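Side-chain contacts in peptidase C51 domain-containing protein (Streptococcus mutans, PDB 3L9A), which is of unknown function but forms the C-terminal domain of a longer, phage-associated protein with a CHAP domain, which may be a cell-wall peptidase: residues F51-Q54 and E60-E63; Q72-V75 and Q79-F82. All coordinates share one frame; numbering follows the deposited sequence. Where two conformers were deposited one is given.

Interaction 1: F51-Q54 and E60-E63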
loop_
_atom_site.group_PDB
_atom_site.type_symbol
_atom_site.label_atom_id
_atom_site.label_comp_id
_atom_site.label_asym_id
_atom_site.label_seq_id
_atom_site.Cartn_x
_atom_site.Cartn_y
_atom_site.Cartn_z
ATOM N N PHE A 51 17.001 -0.347 -11.635
ATOM C CA PHE A 51 15.636 -0.393 -12.141
ATOM C C PHE A 51 14.650 0.168 -11.118
ATOM O O PHE A 51 13.797 0.994 -11.452
ATOM C CB PHE A 51 15.268 -1.836 -12.491
ATOM C CG PHE A 51 13.863 -1.991 -12.986
ATOM C CD1 PHE A 51 13.589 -1.953 -14.345
ATOM C CD2 PHE A 51 12.801 -2.144 -12.095
ATOM C CE1 PHE A 51 12.279 -2.089 -14.807
ATOM C CE2 PHE A 51 11.491 -2.266 -12.557
ATOM C CZ PHE A 51 11.239 -2.240 -13.914
ATOM N N ILE A 52 14.776 -0.275 -9.869
ATOM C CA ILE A 52 13.900 0.184 -8.805
ATOM C C ILE A 52 13.944 1.706 -8.715
ATOM O O ILE A 52 12.904 2.336 -8.551
ATOM C CB ILE A 52 14.268 -0.478 -7.472
ATOM C CG1 ILE A 52 13.871 -1.958 -7.505
ATOM C CG2 ILE A 52 13.589 0.232 -6.294
ATOM C CD1 ILE A 52 14.641 -2.823 -6.516
ATOM N N LYS A 53 15.135 2.291 -8.857
ATOM C CA LYS A 53 15.259 3.739 -8.755
ATOM C C LYS A 53 14.693 4.477 -9.967
ATOM O O LYS A 53 14.433 5.671 -9.878
ATOM C CB LYS A 53 16.698 4.136 -8.438
ATOM C CG LYS A 53 17.074 3.701 -7.027
ATOM C CD LYS A 53 18.422 4.205 -6.560
ATOM C CE LYS A 53 19.577 3.573 -7.294
ATOM N NZ LYS A 53 20.853 4.008 -6.631
ATOM N N GLN A 54 14.491 3.787 -11.091
ATOM C CA GLN A 54 13.739 4.385 -12.201
ATOM C C GLN A 54 12.239 4.441 -11.906
ATOM O O GLN A 54 11.581 5.458 -12.155
ATOM C CB GLN A 54 13.958 3.615 -13.502
ATOM C CG GLN A 54 13.339 4.319 -14.716
ATOM C CD GLN A 54 13.611 3.596 -16.012
ATOM O OE1 GLN A 54 14.650 2.962 -16.173
ATOM N NE2 GLN A 54 12.689 3.706 -16.955
ATOM N N GLU A 60 14.364 5.390 -0.440
ATOM C CA GLU A 60 15.465 5.756 0.451
ATOM C C GLU A 60 16.304 4.558 0.882
ATOM O O GLU A 60 15.777 3.461 1.066
ATOM C CB GLU A 60 14.904 6.423 1.706
ATOM C CG GLU A 60 14.257 7.775 1.472
ATOM C CD GLU A 60 13.869 8.433 2.774
ATOM O OE1 GLU A 60 12.826 8.049 3.348
ATOM O OE2 GLU A 60 14.623 9.313 3.230
ATOM N N TYR A 61 17.606 4.790 1.057
ATOM C CA TYR A 61 18.489 3.839 1.727
ATOM C C TYR A 61 18.468 4.208 3.199
ATOM O O TYR A 61 19.210 5.090 3.644
ATOM C CB TYR A 61 19.914 3.931 1.181
ATOM C CG TYR A 61 20.055 3.508 -0.263
ATOM C CD1 TYR A 61 20.537 2.242 -0.597
ATOM C CD2 TYR A 61 19.721 4.383 -1.301
ATOM C CE1 TYR A 61 20.679 1.856 -1.928
ATOM C CE2 TYR A 61 19.851 4.003 -2.633
ATOM C CZ TYR A 61 20.332 2.748 -2.936
ATOM O OH TYR A 61 20.455 2.410 -4.262
ATOM N N VAL A 62 17.605 3.552 3.961
ATOM C CA VAL A 62 17.339 4.038 5.319
ATOM C C VAL A 62 18.394 3.576 6.317
ATOM O O VAL A 62 18.493 4.137 7.408
ATOM C CB VAL A 62 15.940 3.632 5.815
ATOM C CG1 VAL A 62 14.860 4.246 4.933
ATOM C CG2 VAL A 62 15.796 2.123 5.874
ATOM N N GLU A 63 19.149 2.532 5.960
ATOM C CA GLU A 63 20.217 2.033 6.804
ATOM C C GLU A 63 21.254 1.391 5.902
ATOM O O GLU A 63 20.977 0.377 5.259
ATOM C CB GLU A 63 19.687 1.013 7.824
ATOM C CG GLU A 63 20.750 0.394 8.718
ATOM C CD GLU A 63 21.571 1.435 9.440
ATOM O OE1 GLU A 63 22.734 1.658 9.044
ATOM O OE2 GLU A 63 21.046 2.043 10.400
#
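A single polar meeting of two long side chains, Lys53 and Tyr61, shows how a helix can be linked to the edge of a sheet across its surface. Lys53 NZ donates a hydrogen bond of 2.9 Å to Tyr61 OH, reaching the phenol from the edge of the ring, close to its plane. The lysine chain is extended except for a bend at chi3 (-69°), which turns CE and NZ toward the phenol oxygen, so that the two side chains cross at about a right angle. The hydroxyl has a second hydrogen-bonding partner in Glu49 OE2, one turn earlier on the same helix. The ammonium and carboxylate thus share one oxygen, which probably limits the swing of the ring. Beside the hydrogen bond, Lys53 CE lies 3.4 Å from Tyr61 OH.

Carbon contact amounts to little more than Lys53 CD at 4.2 Å from Tyr61 CE2. The ring is steadied from elsewhere by stacking on Phe12 of the neighbouring strand 11-15.

A sodium ion lies about 4 Å from the tyrosine side chain. In fold terms, this is a surface bridge between helix 46-55 and strand 61-66, an outermost strand of the mixed five-stranded sheet.

Interaction 2: Q72-V75 and Q79-F82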
loop_
_atom_site.group_PDB
_atom_site.type_symbol
_atom_site.label_atom_id
_atom_site.label_comp_id
_atom_site.label_asym_id
_atom_site.label_seq_id
_atom_site.Cartn_x
_atom_site.Cartn_y
_atom_site.Cartn_z
ATOM N N GLN A 72 15.970 -8.014 12.065
ATOM C CA GLN A 72 14.986 -8.583 12.976
ATOM C C GLN A 72 13.896 -7.575 13.341
ATOM O O GLN A 72 12.735 -7.944 13.467
ATOM C CB GLN A 72 15.667 -9.156 14.225
ATOM C CG GLN A 72 14.691 -9.841 15.203
ATOM C CD GLN A 72 13.963 -11.025 14.585
ATOM O OE1 GLN A 72 14.458 -11.647 13.645
ATOM N NE2 GLN A 72 12.784 -11.351 15.116
ATOM N N ARG A 73 14.257 -6.297 13.467
ATOM C CA ARG A 73 13.238 -5.269 13.659
ATOM C C ARG A 73 12.290 -5.198 12.465
ATOM O O ARG A 73 11.096 -4.996 12.637
ATOM C CB ARG A 73 13.883 -3.911 13.910
ATOM C CG ARG A 73 14.558 -3.751 15.250
ATOM C CD ARG A 73 13.542 -3.546 16.378
ATOM N NE ARG A 73 14.251 -3.275 17.627
ATOM C CZ ARG A 73 14.063 -3.912 18.780
ATOM N NH1 ARG A 73 13.146 -4.864 18.907
ATOM N NH2 ARG A 73 14.794 -3.562 19.831
ATOM N N ILE A 74 12.818 -5.350 11.254
ATOM C CA ILE A 74 11.976 -5.357 10.069
ATOM C C ILE A 74 10.974 -6.525 10.145
ATOM O O ILE A 74 9.792 -6.365 9.823
ATOM C CB ILE A 74 12.809 -5.394 8.773
ATOM C CG1 ILE A 74 13.674 -4.132 8.658
ATOM C CG2 ILE A 74 11.884 -5.547 7.566
ATOM C CD1 ILE A 74 14.654 -4.145 7.508
ATOM N N VAL A 75 11.442 -7.699 10.572
ATOM C CA VAL A 75 10.558 -8.843 10.775
ATOM C C VAL A 75 9.470 -8.521 11.815
ATOM O O VAL A 75 8.279 -8.766 11.579
ATOM C CB VAL A 75 11.361 -10.103 11.169
ATOM C CG1 VAL A 75 10.437 -11.242 11.585
ATOM C CG2 VAL A 75 12.267 -10.529 10.022
ATOM N N GLN A 79 6.689 -7.791 9.393
ATOM C CA GLN A 79 6.293 -9.173 9.099
ATOM C C GLN A 79 6.870 -9.643 7.756
ATOM O O GLN A 79 6.292 -10.482 7.071
ATOM C CB GLN A 79 4.759 -9.290 9.125
ATOM C CG GLN A 79 4.143 -8.695 10.397
ATOM C CD GLN A 79 2.663 -8.948 10.487
ATOM O OE1 GLN A 79 2.235 -9.882 11.157
ATOM N NE2 GLN A 79 1.868 -8.126 9.798
ATOM N N VAL A 80 8.038 -9.110 7.410
ATOM C CA VAL A 80 8.659 -9.349 6.112
ATOM C C VAL A 80 9.337 -10.715 6.066
ATOM O O VAL A 80 10.046 -11.084 7.008
ATOM C CB VAL A 80 9.660 -8.211 5.807
ATOM C CG1 VAL A 80 10.599 -8.573 4.683
ATOM C CG2 VAL A 80 8.913 -6.937 5.486
ATOM N N LYS A 81 9.125 -11.431 4.960
ATOM C CA LYS A 81 9.871 -12.642 4.648
ATOM C C LYS A 81 11.094 -12.272 3.813
ATOM O O LYS A 81 10.972 -11.729 2.717
ATOM C CB LYS A 81 8.987 -13.619 3.863
ATOM C CG LYS A 81 9.728 -14.905 3.482
ATOM C CD LYS A 81 9.031 -15.658 2.358
ATOM C CE LYS A 81 9.977 -16.637 1.668
ATOM N NZ LYS A 81 9.673 -16.768 0.211
ATOM N N PHE A 82 12.272 -12.574 4.345
ATOM C CA PHE A 82 13.542 -12.301 3.670
ATOM C C PHE A 82 13.918 -13.412 2.698
ATOM O O PHE A 82 13.729 -14.605 2.988
ATOM C CB PHE A 82 14.649 -12.082 4.707
ATOM C CG PHE A 82 14.645 -10.698 5.293
ATOM C CD1 PHE A 82 15.536 -9.738 4.826
ATOM C CD2 PHE A 82 13.730 -10.336 6.275
ATOM C CE1 PHE A 82 15.521 -8.447 5.340
ATOM C CE2 PHE A 82 13.710 -9.040 6.785
ATOM C CZ PHE A 82 14.607 -8.097 6.313
#
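The ring of Phe82 is received by two consecutive helix residues, Ile74 and Val75, whose methyl groups lie on opposite sides of its plane. Each comes in obliquely: Val75 CG2 stands 3.8 Å from Phe82 CE2, and Ile74 CG2 is 3.9 Å from Phe82 CZ. The outer corner of the ring is therefore straddled by the helix, while Phe21 meets Phe82 edge-to-face and Leu32 and Ala41 add contacts from the sheet.

The same Ile74 methyl also serves Val80, with CG2 to CG2 at 3.9 Å. Its placement follows from the first torsion of Ile74: chi1 of -63° leaves CG2 anti to the backbone N and facing the returning chain, where one methyl fills the angle between a valine and a phenylalanine. Val75 CG2 likewise has two neighbours, since it rests 3.8 Å from the carbonyl oxygen Val80 O.

The backbone joins the segments where the helix ends. Gln79 N donates to Val75 O at 2.9 Å, but the bond is bent, with 135° at the hydrogen and the donor 42° out of the carbonyl plane. Gln79 is the first residue beyond the helix to leave helical angles, with a left-handed backbone conformation (positive phi), and the chain then heads into strand 81-83. Its side-chain NE2 bonds to Gln38 OE1 of the third subunit.

This is a helix-to-strand connection: helix 68-78 gives way at Gln79 and packs Ile74 and Val75 on Phe82 and Val80, at the outermost strand 81-83 of the mixed sheet.

How the interactions relate
Read from the N terminus, the chain first builds strand 11-15, the hairpin 19-21/24-26 and strands 31-35 and 40-43, then enters helix 46-55. Interaction 1 closes the short loop that returns from this helix to strand 61-66, beside 11-15. Only then does helix 68-78 begin, and interaction 2 closes the tighter turn from it into strand 81-83, beside 40-43. The two closures run in series, neither enclosing nor crossing the other. Their centres lie 18 Å apart on opposite sides of the chain's centre, one polar and superficial, the other apolar and buried. Together they link a helix to each outermost strand of the same mixed sheet, and both segment pairs also touch the third subunit.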